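Local coordinates for protein mRNA interferase RelE (Escherichia coli, PDB 4FXI) that cleaves mRNA in the ribosomal A site as the toxin of a type II toxin-antitoxin pair, inhibiting translation during amino acid starvation, at residues Y3-E14 against D68-V78. The protein carries 1 engineered substitution. Residues are numbered along the deposited sequence; the frame is centred on the assembly and turned at random.
Sequences YFLDFDERALKE and DEKVVVFVISV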
ATOM      1  N   TYR A   3       8.079   9.638   7.423  1.00 37.12           N
ATOM      2  CA  TYR A   3       8.803   8.824   6.450  1.00 36.33           C
ATOM      3  C   TYR A   3       8.686   9.424   5.050  1.00 36.67           C
ATOM      4  O   TYR A   3       7.730  10.139   4.753  1.00 31.19           O
ATOM      5  CB  TYR A   3       8.239   7.393   6.438  1.00 27.07           C
ATOM      6  CG  TYR A   3       8.735   6.537   7.575  1.00 33.74           C
ATOM      7  CD1 TYR A   3       8.502   6.897   8.897  1.00 37.17           C
ATOM      8  CD2 TYR A   3       9.421   5.354   7.328  1.00 29.93           C
ATOM      9  CE1 TYR A   3       8.950   6.096   9.945  1.00 39.39           C
ATOM     10  CE2 TYR A   3       9.885   4.564   8.364  1.00 39.46           C
ATOM     11  CZ  TYR A   3       9.645   4.937   9.670  1.00 40.48           C
ATOM     12  OH  TYR A   3      10.101   4.139  10.701  1.00 52.26           O
ATOM     13  N   PHE A   4       9.670   9.132   4.204  1.00 35.01           N
ATOM     14  CA  PHE A   4       9.597   9.472   2.785  1.00 27.34           C
ATOM     15  C   PHE A   4       8.773   8.421   2.055  1.00 32.66           C
ATOM     16  O   PHE A   4       8.445   7.377   2.625  1.00 31.00           O
ATOM     17  CB  PHE A   4      11.008   9.522   2.173  1.00 31.64           C
ATOM     18  CG  PHE A   4      11.881  10.606   2.735  1.00 42.81           C
ATOM     19  CD1 PHE A   4      11.813  11.898   2.232  1.00 41.66           C
ATOM     20  CD2 PHE A   4      12.778  10.335   3.758  1.00 45.83           C
ATOM     21  CE1 PHE A   4      12.621  12.900   2.750  1.00 42.41           C
ATOM     22  CE2 PHE A   4      13.591  11.333   4.276  1.00 50.31           C
ATOM     23  CZ  PHE A   4      13.513  12.615   3.768  1.00 47.43           C
ATOM     24  N   LEU A   5       8.460   8.683   0.788  1.00 29.70           N
ATOM     25  CA  LEU A   5       7.608   7.780   0.011  1.00 27.27           C
ATOM     26  C   LEU A   5       8.304   7.300  -1.258  1.00 37.14           C
ATOM     27  O   LEU A   5       9.019   8.065  -1.904  1.00 34.98           O
ATOM     28  CB  LEU A   5       6.293   8.489  -0.364  1.00 28.41           C
ATOM     29  CG  LEU A   5       5.343   7.777  -1.337  1.00 25.89           C
ATOM     30  CD1 LEU A   5       4.733   6.517  -0.699  1.00 23.64           C
ATOM     31  CD2 LEU A   5       4.238   8.716  -1.795  1.00 32.91           C
ATOM     32  N   ASP A   6       8.090   6.034  -1.610  1.00 27.67           N
ATOM     33  CA  ASP A   6       8.606   5.495  -2.861  1.00 33.31           C
ATOM     34  C   ASP A   6       7.593   4.467  -3.355  1.00 40.43           C
ATOM     35  O   ASP A   6       6.868   3.881  -2.550  1.00 31.63           O
ATOM     36  CB  ASP A   6       9.974   4.837  -2.634  1.00 34.71           C
ATOM     37  CG  ASP A   6      10.672   4.468  -3.937  1.00 44.76           C
ATOM     38  OD1 ASP A   6      10.451   5.163  -4.953  1.00 43.83           O
ATOM     39  OD2 ASP A   6      11.444   3.489  -3.942  1.00 41.92           O
ATOM     40  N   PHE A   7       7.532   4.266  -4.668  1.00 32.58           N
ATOM     41  CA  PHE A   7       6.632   3.286  -5.275  1.00 31.07           C
ATOM     42  C   PHE A   7       7.440   2.273  -6.058  1.00 35.55           C
ATOM     43  O   PHE A   7       8.415   2.637  -6.732  1.00 37.37           O
ATOM     44  CB  PHE A   7       5.722   3.961  -6.311  1.00 33.92           C
ATOM     45  CG  PHE A   7       4.520   4.641  -5.738  1.00 28.96           C
ATOM     46  CD1 PHE A   7       4.613   5.919  -5.215  1.00 26.95           C
ATOM     47  CD2 PHE A   7       3.289   4.026  -5.765  1.00 26.80           C
ATOM     48  CE1 PHE A   7       3.487   6.552  -4.696  1.00 26.41           C
ATOM     49  CE2 PHE A   7       2.160   4.654  -5.251  1.00 32.15           C
ATOM     50  CZ  PHE A   7       2.261   5.926  -4.723  1.00 31.01           C
ATOM     51  N   ASP A   8       7.017   1.013  -6.006  1.00 35.51           N
ATOM     52  CA  ASP A   8       7.438   0.044  -7.006  1.00 35.09           C
ATOM     53  C   ASP A   8       6.928   0.550  -8.342  1.00 35.82           C
ATOM     54  O   ASP A   8       5.810   1.066  -8.416  1.00 37.93           O
ATOM     55  CB  ASP A   8       6.807  -1.319  -6.714  1.00 33.68           C
ATOM     56  CG  ASP A   8       7.284  -2.398  -7.667  1.00 43.07           C
ATOM     57  OD1 ASP A   8       6.786  -2.459  -8.807  1.00 46.16           O
ATOM     58  OD2 ASP A   8       8.152  -3.199  -7.265  1.00 43.14           O
ATOM     59  N   GLU A   9       7.742   0.412  -9.389  1.00 38.59           N
ATOM     60  CA  GLU A   9       7.367   0.853 -10.737  1.00 46.67           C
ATOM     61  C   GLU A   9       5.977   0.368 -11.126  1.00 46.68           C
ATOM     62  O   GLU A   9       5.166   1.133 -11.634  1.00 40.60           O
ATOM     63  CB  GLU A   9       8.378   0.356 -11.775  1.00 49.90           C
ATOM     64  CG  GLU A   9       9.799   0.163 -11.254  1.00 81.39           C
ATOM     65  CD  GLU A   9      10.582   1.463 -11.138  1.00 99.40           C
ATOM     66  OE1 GLU A   9       9.962   2.548 -11.147  1.00107.56           O
ATOM     67  OE2 GLU A   9      11.828   1.395 -11.040  1.00103.38           O
ATOM     68  N   ARG A  10       5.701  -0.906 -10.862  1.00 42.42           N
ATOM     69  CA  ARG A  10       4.407  -1.481 -11.212  1.00 45.82           C
ATOM     70  C   ARG A  10       3.293  -0.918 -10.342  1.00 41.44           C
ATOM     71  O   ARG A  10       2.170  -0.721 -10.808  1.00 44.11           O
ATOM     72  CB  ARG A  10       4.455  -3.004 -11.107  1.00 40.85           C
ATOM     73  CG  ARG A  10       5.490  -3.620 -12.022  1.00 46.35           C
ATOM     74  CD  ARG A  10       5.944  -4.978 -11.531  1.00 49.23           C
ATOM     75  NE  ARG A  10       6.721  -4.888 -10.295  1.00 43.11           N
ATOM     76  CZ  ARG A  10       7.560  -5.826  -9.873  1.00 49.00           C
ATOM     77  NH1 ARG A  10       7.738  -6.929 -10.592  1.00 49.99           N
ATOM     78  NH2 ARG A  10       8.222  -5.666  -8.736  1.00 50.24           N
ATOM     79  N   ALA A  11       3.606  -0.637  -9.082  1.00 36.48           N
ATOM     80  CA  ALA A  11       2.611  -0.059  -8.183  1.00 36.51           C
ATOM     81  C   ALA A  11       2.270   1.377  -8.564  1.00 38.24           C
ATOM     82  O   ALA A  11       1.129   1.811  -8.396  1.00 33.72           O
ATOM     83  CB  ALA A  11       3.069  -0.133  -6.732  1.00 33.29           C
ATOM     84  N   LEU A  12       3.243   2.120  -9.090  1.00 33.45           N
ATOM     85  CA  LEU A  12       2.954   3.501  -9.475  1.00 33.11           C
ATOM     86  C   LEU A  12       2.037   3.536 -10.696  1.00 39.95           C
ATOM     87  O   LEU A  12       1.166   4.398 -10.815  1.00 37.36           O
ATOM     88  CB  LEU A  12       4.236   4.290  -9.734  1.00 38.12           C
ATOM     89  CG  LEU A  12       4.032   5.782 -10.016  1.00 37.02           C
ATOM     90  CD1 LEU A  12       3.327   6.469  -8.854  1.00 33.39           C
ATOM     91  CD2 LEU A  12       5.359   6.465 -10.326  1.00 40.25           C
ATOM     92  N   LYS A  13       2.226   2.592 -11.607  1.00 42.08           N
ATOM     93  CA  LYS A  13       1.329   2.491 -12.755  1.00 36.54           C
ATOM     94  C   LYS A  13      -0.098   2.165 -12.317  1.00 41.23           C
ATOM     95  O   LYS A  13      -1.054   2.763 -12.806  1.00 40.94           O
ATOM     96  CB  LYS A  13       1.846   1.456 -13.756  1.00 45.75           C
ATOM     97  CG  LYS A  13       3.152   1.857 -14.421  1.00 53.55           C
ATOM     98  CD  LYS A  13       3.721   0.711 -15.250  1.00 69.86           C
ATOM     99  CE  LYS A  13       5.089   1.065 -15.818  1.00 75.36           C
ATOM    100  NZ  LYS A  13       5.766  -0.126 -16.397  1.00 83.99           N
ATOM    101  N   GLU A  14      -0.234   1.215 -11.393  1.00 41.89           N
ATOM    102  CA  GLU A  14      -1.532   0.898 -10.800  1.00 42.30           C
ATOM    103  C   GLU A  14      -2.178   2.142 -10.197  1.00 46.13           C
ATOM    104  O   GLU A  14      -3.368   2.404 -10.393  1.00 39.07           O
ATOM    105  CB  GLU A  14      -1.375  -0.187  -9.730  1.00 32.13           C
ATOM    106  CG  GLU A  14      -1.047  -1.566 -10.322  1.00 34.73           C
ATOM    107  CD  GLU A  14      -0.602  -2.569  -9.280  1.00 45.86           C
ATOM    108  OE1 GLU A  14       0.010  -2.156  -8.273  1.00 38.11           O
ATOM    109  OE2 GLU A  14      -0.863  -3.778  -9.473  1.00 47.41           O
ATOM    110  N   ASP A  68      12.982   0.982   7.432  1.00 33.87           N
ATOM    111  CA  ASP A  68      13.570   1.921   8.394  1.00 28.28           C
ATOM    112  C   ASP A  68      14.945   2.430   7.976  1.00 32.91           C
ATOM    113  O   ASP A  68      15.278   3.583   8.228  1.00 36.24           O
ATOM    114  CB  ASP A  68      13.685   1.270   9.777  1.00 45.24           C
ATOM    115  CG  ASP A  68      12.346   1.119  10.469  1.00 47.86           C
ATOM    116  OD1 ASP A  68      11.391   1.820  10.080  1.00 47.73           O
ATOM    117  OD2 ASP A  68      12.259   0.311  11.418  1.00 50.67           O
ATOM    118  N   GLU A  69      15.742   1.573   7.345  1.00 40.00           N
ATOM    119  CA  GLU A  69      17.114   1.938   6.992  1.00 42.27           C
ATOM    120  C   GLU A  69      17.141   3.069   5.964  1.00 44.14           C
ATOM    121  O   GLU A  69      18.143   3.770   5.827  1.00 46.02           O
ATOM    122  CB  GLU A  69      17.890   0.726   6.475  1.00 39.97           C
ATOM    123  CG  GLU A  69      17.565  -0.581   7.191  1.00 62.98           C
ATOM    124  CD  GLU A  69      16.353  -1.294   6.600  1.00 69.16           C
ATOM    125  OE1 GLU A  69      15.313  -1.390   7.290  1.00 49.27           O
ATOM    126  OE2 GLU A  69      16.444  -1.765   5.444  1.00 84.91           O
ATOM    127  N   LYS A  70      16.034   3.246   5.247  1.00 33.55           N
ATOM    128  CA  LYS A  70      15.942   4.312   4.249  1.00 34.92           C
ATOM    129  C   LYS A  70      14.893   5.342   4.641  1.00 35.01           C
ATOM    130  O   LYS A  70      14.621   6.296   3.894  1.00 32.39           O
ATOM    131  CB  LYS A  70      15.630   3.735   2.862  1.00 35.42           C
ATOM    132  CG  LYS A  70      16.693   2.775   2.337  1.00 43.38           C
ATOM    133  CD  LYS A  70      16.319   2.256   0.952  1.00 59.46           C
ATOM    134  CE  LYS A  70      16.010   3.409  -0.000  1.00 66.93           C
ATOM    135  NZ  LYS A  70      15.497   2.940  -1.317  1.00 77.15           N
ATOM    136  N   VAL A  71      14.327   5.155   5.829  1.00 30.46           N
ATOM    137  CA  VAL A  71      13.233   5.976   6.333  1.00 33.25           C
ATOM    138  C   VAL A  71      12.144   6.135   5.271  1.00 38.65           C
ATOM    139  O   VAL A  71      11.662   7.239   5.014  1.00 32.53           O
ATOM    140  CB  VAL A  71      13.711   7.378   6.786  1.00 39.77           C
ATOM    141  CG1 VAL A  71      12.708   7.977   7.761  1.00 36.38           C
ATOM    142  CG2 VAL A  71      15.082   7.298   7.428  1.00 43.98           C
ATOM    143  N   VAL A  72      11.769   5.026   4.643  1.00 30.62           N
ATOM    144  CA  VAL A  72      10.842   5.098   3.528  0.82 20.60           C
ATOM    145  C   VAL A  72       9.640   4.151   3.644  1.00 27.58           C
ATOM    146  O   VAL A  72       9.743   3.037   4.189  1.00 29.13           O
ATOM    147  CB  VAL A  72      11.573   4.864   2.184  1.00 31.97           C
ATOM    148  CG1 VAL A  72      11.965   3.415   2.039  0.81 32.37           C
ATOM    149  CG2 VAL A  72      10.696   5.287   1.019  0.92 33.69           C
ATOM    150  N   VAL A  73       8.499   4.631   3.151  1.00 27.15           N
ATOM    151  CA  VAL A  73       7.307   3.815   2.954  1.00 28.31           C
ATOM    152  C   VAL A  73       7.315   3.421   1.490  1.00 26.71           C
ATOM    153  O   VAL A  73       7.238   4.274   0.609  1.00 28.53           O
ATOM    154  CB  VAL A  73       6.007   4.607   3.269  1.00 28.10           C
ATOM    155  CG1 VAL A  73       4.760   3.884   2.742  1.00 26.50           C
ATOM    156  CG2 VAL A  73       5.894   4.865   4.766  1.00 27.26           C
ATOM    157  N   PHE A  74       7.432   2.122   1.234  1.00 24.54           N
ATOM    158  CA  PHE A  74       7.581   1.606  -0.122  1.00 25.36           C
ATOM    159  C   PHE A  74       6.274   0.977  -0.569  1.00 34.43           C
ATOM    160  O   PHE A  74       5.883  -0.083  -0.082  1.00 27.20           O
ATOM    161  CB  PHE A  74       8.720   0.577  -0.144  1.00 31.34           C
ATOM    162  CG  PHE A  74       9.008   0.008  -1.503  1.00 34.58           C
ATOM    163  CD1 PHE A  74       9.337   0.830  -2.568  1.00 34.42           C
ATOM    164  CD2 PHE A  74       8.977  -1.362  -1.707  1.00 36.52           C
ATOM    165  CE1 PHE A  74       9.610   0.295  -3.819  1.00 39.39           C
ATOM    166  CE2 PHE A  74       9.245  -1.897  -2.961  1.00 50.55           C
ATOM    167  CZ  PHE A  74       9.563  -1.064  -4.014  1.00 39.97           C
ATOM    168  N   VAL A  75       5.571   1.638  -1.478  1.00 26.86           N
ATOM    169  CA  VAL A  75       4.299   1.105  -1.954  1.00 28.28           C
ATOM    170  C   VAL A  75       4.569  -0.013  -2.954  1.00 34.76           C
ATOM    171  O   VAL A  75       5.169   0.227  -3.988  1.00 32.39           O
ATOM    172  CB  VAL A  75       3.462   2.192  -2.635  1.00 30.05           C
ATOM    173  CG1 VAL A  75       2.148   1.593  -3.180  1.00 27.30           C
ATOM    174  CG2 VAL A  75       3.169   3.320  -1.640  1.00 27.91           C
ATOM    175  N   ILE A  76       4.136  -1.235  -2.646  1.00 24.44           N
ATOM    176  CA  ILE A  76       4.439  -2.373  -3.529  1.00 22.40           C
ATOM    177  C   ILE A  76       3.277  -2.856  -4.392  1.00 34.04           C
ATOM    178  O   ILE A  76       3.490  -3.481  -5.435  1.00 35.68           O
ATOM    179  CB  ILE A  76       4.934  -3.566  -2.730  1.00 38.98           C
ATOM    180  CG1 ILE A  76       3.889  -3.955  -1.710  1.00 41.70           C
ATOM    181  CG2 ILE A  76       6.204  -3.226  -2.004  1.00 43.35           C
ATOM    182  CD1 ILE A  76       4.414  -4.910  -0.716  1.00 51.51           C
ATOM    183  N   SER A  77       2.051  -2.582  -3.966  1.00 32.62           N
ATOM    184  CA  SER A  77       0.894  -3.122  -4.654  1.00 29.31           C
ATOM    185  C   SER A  77      -0.357  -2.289  -4.390  1.00 37.83           C
ATOM    186  O   SER A  77      -0.667  -1.959  -3.240  1.00 35.99           O
ATOM    187  CB  SER A  77       0.654  -4.571  -4.211  1.00 34.58           C
ATOM    188  OG  SER A  77      -0.392  -5.164  -4.963  1.00 39.77           O
ATOM    189  N   VAL A  78      -1.066  -1.927  -5.457  1.00 32.08           N
ATOM    190  CA  VAL A  78      -2.394  -1.336  -5.301  1.00 31.52           C
ATOM    191  C   VAL A  78      -3.381  -1.972  -6.280  1.00 39.32           C
ATOM    192  O   VAL A  78      -3.149  -2.002  -7.494  1.00 39.29           O
ATOM    193  CB  VAL A  78      -2.393   0.230  -5.326  1.00 44.17           C
ATOM    194  CG1 VAL A  78      -1.006   0.775  -5.548  1.00 42.83           C
ATOM    195  CG2 VAL A  78      -3.389   0.783  -6.337  1.00 45.31           C
TER
HETATM  196  O   HOH W   1      12.714   2.789  -1.670  1.00 57.47           O
HETATM  197  O   HOH W   2      -1.688  -5.121  -7.329  1.00 39.93           O
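Phe4 and Asp6 ladder onto Val71, Val73 and Val75 through alternating backbone hydrogen bonds, which Asp8 N extends to Val75 O. This makes strand 4-7 the parallel outer neighbour of strand 72-78, the remaining two strands of the mixed RelE-family sheet following beyond it.

Tyr3 leads into the ladder, and its side chain runs along the turn before strand 72-78. CB rests 3.8 Å from Val73 CG2; CG nears the Val71 carbonyl; CD2 lies 3.5 Å from Val71 C, with Val71 CG1 over one ring face; CE2 and CZ approach Asp68 OD1, to which OH, at the tip, donates at 2.7 Å from above the carboxylate plane. Asp68 OD2 is salt-bridged to Arg38.

Within the ladder, Phe7 CG lies beside its backbone N (chi1 -82°), laying one ring face against Val75 CB, a CH-pi contact, while Leu12 CD1 covers the other. Leu5 CD1 reaches Val75 CG2 at 3.7 Å. On the opposite sheet face, which carries Phe4, Asp6, Val72 and Phe74, the Asp6 carboxylate lies alongside the Phe74 ring, and a water links its OD2 to Lys70 NZ.

Where the chain turns into helix 9-17, Asp8 is the N-cap: OD1 accepts from Arg10 N and NE, and OD2 from Arg10 NH2 at 2.9 Å. Farther along, Val78 N donates to Glu14 OE1 at 3.0 Å, nearly straight (174°) but from above the carboxylate plane; Glu14 OE2 pairs with Arg93 of helix 85-94.

Carboxylates thus close the contact at either end, Asp68 holding Tyr3 and Glu14 tying helix 9-17 to strand 72-78; bonds to arginines probably keep Asp8, Glu14 and Asp68 ionised.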